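Local atomic coordinates of early 35 kDa protein (Autographa californica nucleopolyhedrovirus, PDB entry 1P35), a protein that blocks caspases and so prevents apoptosis of the infected insect cell, and also suppresses the host RNA interference antiviral response. Residues M44-K58 with L166-P180. Sequence-based numbering, arbitrary orientation.
Sequences MMFNISGPIRSVTRK and LSFEYNPIGNKVIVP. With PO4 (phosphate ion), chain D.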
# COMPACT_ATOMS: atom_id res chain seq x y z
N MET A 44 -24.68 8.92 -9.66
CA MET A 44 -23.99 9.96 -8.93
C MET A 44 -23.73 11.10 -9.92
O MET A 44 -23.21 10.87 -11.00
CB MET A 44 -22.67 9.45 -8.36
CG MET A 44 -21.83 10.58 -7.74
SD MET A 44 -20.35 10.08 -6.81
CE MET A 44 -19.26 9.39 -8.09
N MET A 45 -24.09 12.31 -9.58
CA MET A 45 -23.88 13.39 -10.53
C MET A 45 -23.26 14.56 -9.87
O MET A 45 -23.40 14.74 -8.67
CB MET A 45 -25.21 13.82 -11.13
CG MET A 45 -26.08 12.63 -11.62
SD MET A 45 -27.29 13.30 -12.76
CE MET A 45 -28.57 11.97 -12.66
N PHE A 46 -22.53 15.36 -10.63
CA PHE A 46 -21.95 16.52 -9.98
C PHE A 46 -21.45 17.49 -11.03
O PHE A 46 -21.21 17.14 -12.21
CB PHE A 46 -20.82 16.07 -9.01
CG PHE A 46 -19.69 15.27 -9.66
CD1 PHE A 46 -18.68 15.91 -10.40
CD2 PHE A 46 -19.63 13.86 -9.52
CE1 PHE A 46 -17.62 15.19 -10.98
CE2 PHE A 46 -18.57 13.12 -10.10
CZ PHE A 46 -17.56 13.79 -10.84
N ASN A 47 -21.31 18.73 -10.59
CA ASN A 47 -20.86 19.78 -11.46
C ASN A 47 -19.37 19.76 -11.76
O ASN A 47 -18.55 19.36 -10.91
CB ASN A 47 -21.24 21.14 -10.84
CG ASN A 47 -22.73 21.43 -10.91
OD1 ASN A 47 -23.32 21.98 -9.96
ND2 ASN A 47 -23.33 21.12 -12.04
N ILE A 48 -19.03 20.14 -12.99
CA ILE A 48 -17.65 20.29 -13.44
C ILE A 48 -17.63 21.59 -14.27
O ILE A 48 -18.68 22.05 -14.74
CB ILE A 48 -17.13 19.04 -14.23
CG1 ILE A 48 -18.05 18.70 -15.40
CG2 ILE A 48 -16.95 17.83 -13.27
CD1 ILE A 48 -17.58 17.49 -16.19
N SER A 49 -16.47 22.21 -14.44
CA SER A 49 -16.40 23.48 -15.17
C SER A 49 -16.39 23.39 -16.73
O SER A 49 -16.36 24.40 -17.40
CB SER A 49 -15.19 24.26 -14.69
OG SER A 49 -14.00 23.52 -14.93
N GLY A 50 -16.44 22.18 -17.28
CA GLY A 50 -16.44 22.06 -18.73
C GLY A 50 -16.82 20.68 -19.28
O GLY A 50 -16.88 19.71 -18.54
N PRO A 51 -17.01 20.57 -20.60
CA PRO A 51 -17.39 19.29 -21.18
C PRO A 51 -16.36 18.21 -21.05
O PRO A 51 -15.17 18.46 -21.19
CB PRO A 51 -17.69 19.66 -22.63
CG PRO A 51 -16.56 20.81 -22.90
CD PRO A 51 -16.87 21.62 -21.65
N ILE A 52 -16.85 17.00 -20.78
CA ILE A 52 -15.99 15.84 -20.68
C ILE A 52 -15.52 15.47 -22.08
O ILE A 52 -16.24 15.61 -23.06
CB ILE A 52 -16.74 14.64 -20.06
CG1 ILE A 52 -16.93 14.91 -18.55
CG2 ILE A 52 -16.00 13.36 -20.36
CD1 ILE A 52 -17.68 13.83 -17.81
N ARG A 53 -14.29 14.99 -22.17
CA ARG A 53 -13.77 14.66 -23.45
C ARG A 53 -13.47 13.17 -23.57
O ARG A 53 -13.76 12.57 -24.60
CB ARG A 53 -12.53 15.47 -23.71
CG ARG A 53 -12.13 15.40 -25.16
CD ARG A 53 -10.76 15.98 -25.33
NE ARG A 53 -9.80 15.17 -24.61
CZ ARG A 53 -8.61 15.62 -24.27
NH1 ARG A 53 -8.26 16.87 -24.61
NH2 ARG A 53 -7.79 14.83 -23.61
N SER A 54 -12.83 12.60 -22.56
CA SER A 54 -12.59 11.17 -22.58
C SER A 54 -12.37 10.68 -21.16
O SER A 54 -12.11 11.48 -20.28
CB SER A 54 -11.42 10.80 -23.48
OG SER A 54 -10.25 11.46 -23.10
N VAL A 55 -12.53 9.38 -20.93
CA VAL A 55 -12.32 8.80 -19.62
C VAL A 55 -10.91 8.30 -19.61
O VAL A 55 -10.37 7.92 -20.64
CB VAL A 55 -13.20 7.57 -19.38
CG1 VAL A 55 -14.67 7.98 -19.20
CG2 VAL A 55 -13.07 6.65 -20.59
N THR A 56 -10.30 8.27 -18.44
CA THR A 56 -8.94 7.80 -18.40
C THR A 56 -8.85 6.59 -17.48
O THR A 56 -9.85 6.20 -16.86
CB THR A 56 -8.02 8.93 -17.94
OG1 THR A 56 -8.45 9.43 -16.65
CG2 THR A 56 -8.07 10.06 -18.93
N ARG A 57 -7.69 5.96 -17.44
CA ARG A 57 -7.45 4.80 -16.57
C ARG A 57 -6.21 5.18 -15.77
O ARG A 57 -5.20 5.62 -16.33
CB ARG A 57 -7.18 3.53 -17.41
CG ARG A 57 -6.91 2.19 -16.62
CD ARG A 57 -8.06 1.80 -15.69
NE ARG A 57 -8.02 0.41 -15.20
CZ ARG A 57 -7.10 -0.13 -14.39
NH1 ARG A 57 -6.06 0.57 -13.96
NH2 ARG A 57 -7.24 -1.39 -14.00
N LYS A 58 -6.32 5.07 -14.45
CA LYS A 58 -5.19 5.40 -13.59
C LYS A 58 -4.64 4.11 -13.04
O LYS A 58 -5.32 3.08 -13.07
CB LYS A 58 -5.64 6.32 -12.44
CG LYS A 58 -6.51 7.47 -12.89
CD LYS A 58 -5.90 8.31 -14.03
CE LYS A 58 -4.58 8.94 -13.65
NZ LYS A 58 -4.09 9.75 -14.80
N LEU A 166 -13.57 6.45 -10.89
CA LEU A 166 -13.81 7.04 -12.20
C LEU A 166 -12.76 8.10 -12.38
O LEU A 166 -12.22 8.59 -11.41
CB LEU A 166 -15.19 7.67 -12.33
CG LEU A 166 -15.50 8.95 -11.51
CD1 LEU A 166 -15.16 10.19 -12.31
CD2 LEU A 166 -16.98 9.03 -11.20
N SER A 167 -12.46 8.40 -13.64
CA SER A 167 -11.53 9.46 -13.97
C SER A 167 -11.79 9.86 -15.42
O SER A 167 -12.14 9.04 -16.24
CB SER A 167 -10.08 9.01 -13.76
OG SER A 167 -9.80 7.78 -14.41
N PHE A 168 -11.61 11.14 -15.73
CA PHE A 168 -11.86 11.58 -17.07
C PHE A 168 -11.20 12.95 -17.27
O PHE A 168 -10.87 13.64 -16.29
CB PHE A 168 -13.39 11.62 -17.32
CG PHE A 168 -14.15 12.61 -16.41
CD1 PHE A 168 -13.93 13.99 -16.52
CD2 PHE A 168 -15.00 12.15 -15.41
CE1 PHE A 168 -14.55 14.90 -15.62
CE2 PHE A 168 -15.62 13.03 -14.52
CZ PHE A 168 -15.38 14.41 -14.63
N GLU A 169 -10.96 13.31 -18.53
CA GLU A 169 -10.42 14.63 -18.84
C GLU A 169 -11.55 15.50 -19.35
O GLU A 169 -12.47 15.04 -20.01
CB GLU A 169 -9.33 14.57 -19.92
CG GLU A 169 -7.99 14.17 -19.38
CD GLU A 169 -7.00 13.86 -20.47
OE1 GLU A 169 -6.96 14.64 -21.43
OE2 GLU A 169 -6.26 12.87 -20.36
N TYR A 170 -11.48 16.77 -19.01
CA TYR A 170 -12.49 17.69 -19.48
C TYR A 170 -11.82 19.02 -19.88
O TYR A 170 -10.61 19.26 -19.58
CB TYR A 170 -13.58 17.91 -18.42
CG TYR A 170 -13.06 18.51 -17.12
CD1 TYR A 170 -12.22 17.80 -16.28
CD2 TYR A 170 -13.44 19.80 -16.72
CE1 TYR A 170 -11.75 18.36 -15.07
CE2 TYR A 170 -12.98 20.37 -15.52
CZ TYR A 170 -12.15 19.67 -14.71
OH TYR A 170 -11.55 20.32 -13.67
N ASN A 171 -12.59 19.86 -20.57
CA ASN A 171 -12.14 21.17 -21.05
C ASN A 171 -12.87 22.28 -20.28
O ASN A 171 -13.96 22.68 -20.64
CB ASN A 171 -12.43 21.23 -22.54
CG ASN A 171 -11.66 20.19 -23.28
OD1 ASN A 171 -12.23 19.30 -23.91
ND2 ASN A 171 -10.33 20.25 -23.15
N PRO A 172 -12.21 22.84 -19.26
CA PRO A 172 -12.76 23.90 -18.38
C PRO A 172 -13.26 25.13 -19.12
O PRO A 172 -12.59 25.66 -20.01
CB PRO A 172 -11.57 24.26 -17.48
CG PRO A 172 -10.68 23.03 -17.56
CD PRO A 172 -10.78 22.63 -18.99
N ILE A 173 -14.47 25.58 -18.81
CA ILE A 173 -14.92 26.80 -19.46
C ILE A 173 -14.34 27.93 -18.56
O ILE A 173 -14.40 27.87 -17.33
CB ILE A 173 -16.48 26.90 -19.54
CG1 ILE A 173 -17.09 25.86 -20.51
CG2 ILE A 173 -16.85 28.30 -19.86
CD1 ILE A 173 -16.29 25.60 -21.87
N GLY A 174 -13.71 28.91 -19.19
CA GLY A 174 -13.17 30.06 -18.48
C GLY A 174 -12.28 30.06 -17.24
O GLY A 174 -12.55 30.83 -16.32
N ASN A 175 -11.21 29.27 -17.22
CA ASN A 175 -10.30 29.23 -16.06
C ASN A 175 -10.97 28.97 -14.70
O ASN A 175 -10.62 29.56 -13.68
CB ASN A 175 -9.47 30.52 -15.97
CG ASN A 175 -8.69 30.81 -17.24
OD1 ASN A 175 -8.14 29.90 -17.85
ND2 ASN A 175 -8.62 32.08 -17.61
N LYS A 176 -11.94 28.08 -14.70
CA LYS A 176 -12.63 27.68 -13.49
C LYS A 176 -12.45 26.17 -13.32
O LYS A 176 -12.25 25.44 -14.32
CB LYS A 176 -14.11 27.98 -13.64
CG LYS A 176 -14.45 29.43 -13.75
CD LYS A 176 -14.37 30.10 -12.39
CE LYS A 176 -14.84 31.53 -12.47
NZ LYS A 176 -14.67 32.20 -11.16
N VAL A 177 -12.51 25.73 -12.06
CA VAL A 177 -12.48 24.33 -11.63
C VAL A 177 -13.50 24.20 -10.52
O VAL A 177 -13.58 25.02 -9.63
CB VAL A 177 -11.19 23.91 -10.94
CG1 VAL A 177 -11.15 22.37 -10.88
CG2 VAL A 177 -10.04 24.51 -11.59
N ILE A 178 -14.28 23.13 -10.56
CA ILE A 178 -15.26 22.90 -9.53
C ILE A 178 -14.84 21.62 -8.77
O ILE A 178 -14.70 20.57 -9.38
CB ILE A 178 -16.62 22.73 -10.19
CG1 ILE A 178 -16.99 24.02 -10.90
CG2 ILE A 178 -17.67 22.30 -9.18
CD1 ILE A 178 -18.35 23.98 -11.63
N VAL A 179 -14.60 21.69 -7.46
CA VAL A 179 -14.25 20.50 -6.70
C VAL A 179 -15.62 20.10 -6.18
O VAL A 179 -16.23 20.80 -5.40
CB VAL A 179 -13.32 20.80 -5.57
CG1 VAL A 179 -12.78 19.50 -5.05
CG2 VAL A 179 -12.14 21.73 -6.05
N PRO A 180 -16.12 18.96 -6.62
CA PRO A 180 -17.46 18.49 -6.21
C PRO A 180 -17.67 17.98 -4.80
O PRO A 180 -17.83 16.77 -4.59
CB PRO A 180 -17.77 17.45 -7.29
CG PRO A 180 -16.42 16.81 -7.51
CD PRO A 180 -15.50 18.04 -7.61
P PO4 D . -0.63 10.36 -13.14
O1 PO4 D . -1.77 11.08 -13.86
O2 PO4 D . -0.03 9.35 -14.10
O3 PO4 D . 0.43 11.35 -12.70
O4 PO4 D . -1.20 9.69 -11.92
O HOH W 1 -14.25 21.25 -12.77
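Ile52 CD1 sits over the centre of the Phe168 ring, 3.7 Å from its centroid, in a CH-pi contact. At the edge of that ring, near its plane, are Ile48 CG2 and Phe46 CZ. Phe168 CG lies between its backbone N and carbonyl carbon (chi1 63°), which leaves the ring with its edge against Ile48 and Phe46 and one face covered by Ile52. The Phe46 ring carries Pro180 over one face, with CG 4.2 Å from the centroid. Ser49 OG meets the edge of the Tyr170 ring, in plane, 3.4 Å from CE2. The phenol OH hydrogen-bonds to Asp17.

Strand 52-55 pairs antiparallel with strand 166-170. Arg53 and Ser54 both face Glu169, a classic beta bulge. Arg53 N donates to Glu169 O, and Glu169 N to Ser54 O at 2.8 Å. Thr56 N continues the ladder to Ser167 O, and Asn171 N hydrogen-bonds to Pro51 O. Strand 164-170 also pairs antiparallel with strand 24-33, and Lys255 and Glu257 of the second subunit pack on Ser54 and Thr56.

Ser49 holds the turn that leads into strand 176-179 by two hydrogen bonds. Ile173 N reaches Ser49 O at 2.6 Å, from above the carbonyl plane. Ser49 OG gives its proton to Lys176 O at 2.7 Å. A water bridges Ser49 N and Ile178 N, accepting from both at 2.9 Å.

Lys58 NZ hydrogen-bonds to a phosphate, probably from the crystallisation liquor, and forms a salt bridge with Glu26.

The chemistry is divided. Ile52, Val55 and Phe168 share one face of the strand pair, and Ile48, Phe46 and Pro180 extend this apolar cluster, while backbone bonds set the register. Ser49 O and OG satisfy Ile173 N and Lys176 O at the turn, and the water satisfies Ser49 N and Ile178 N.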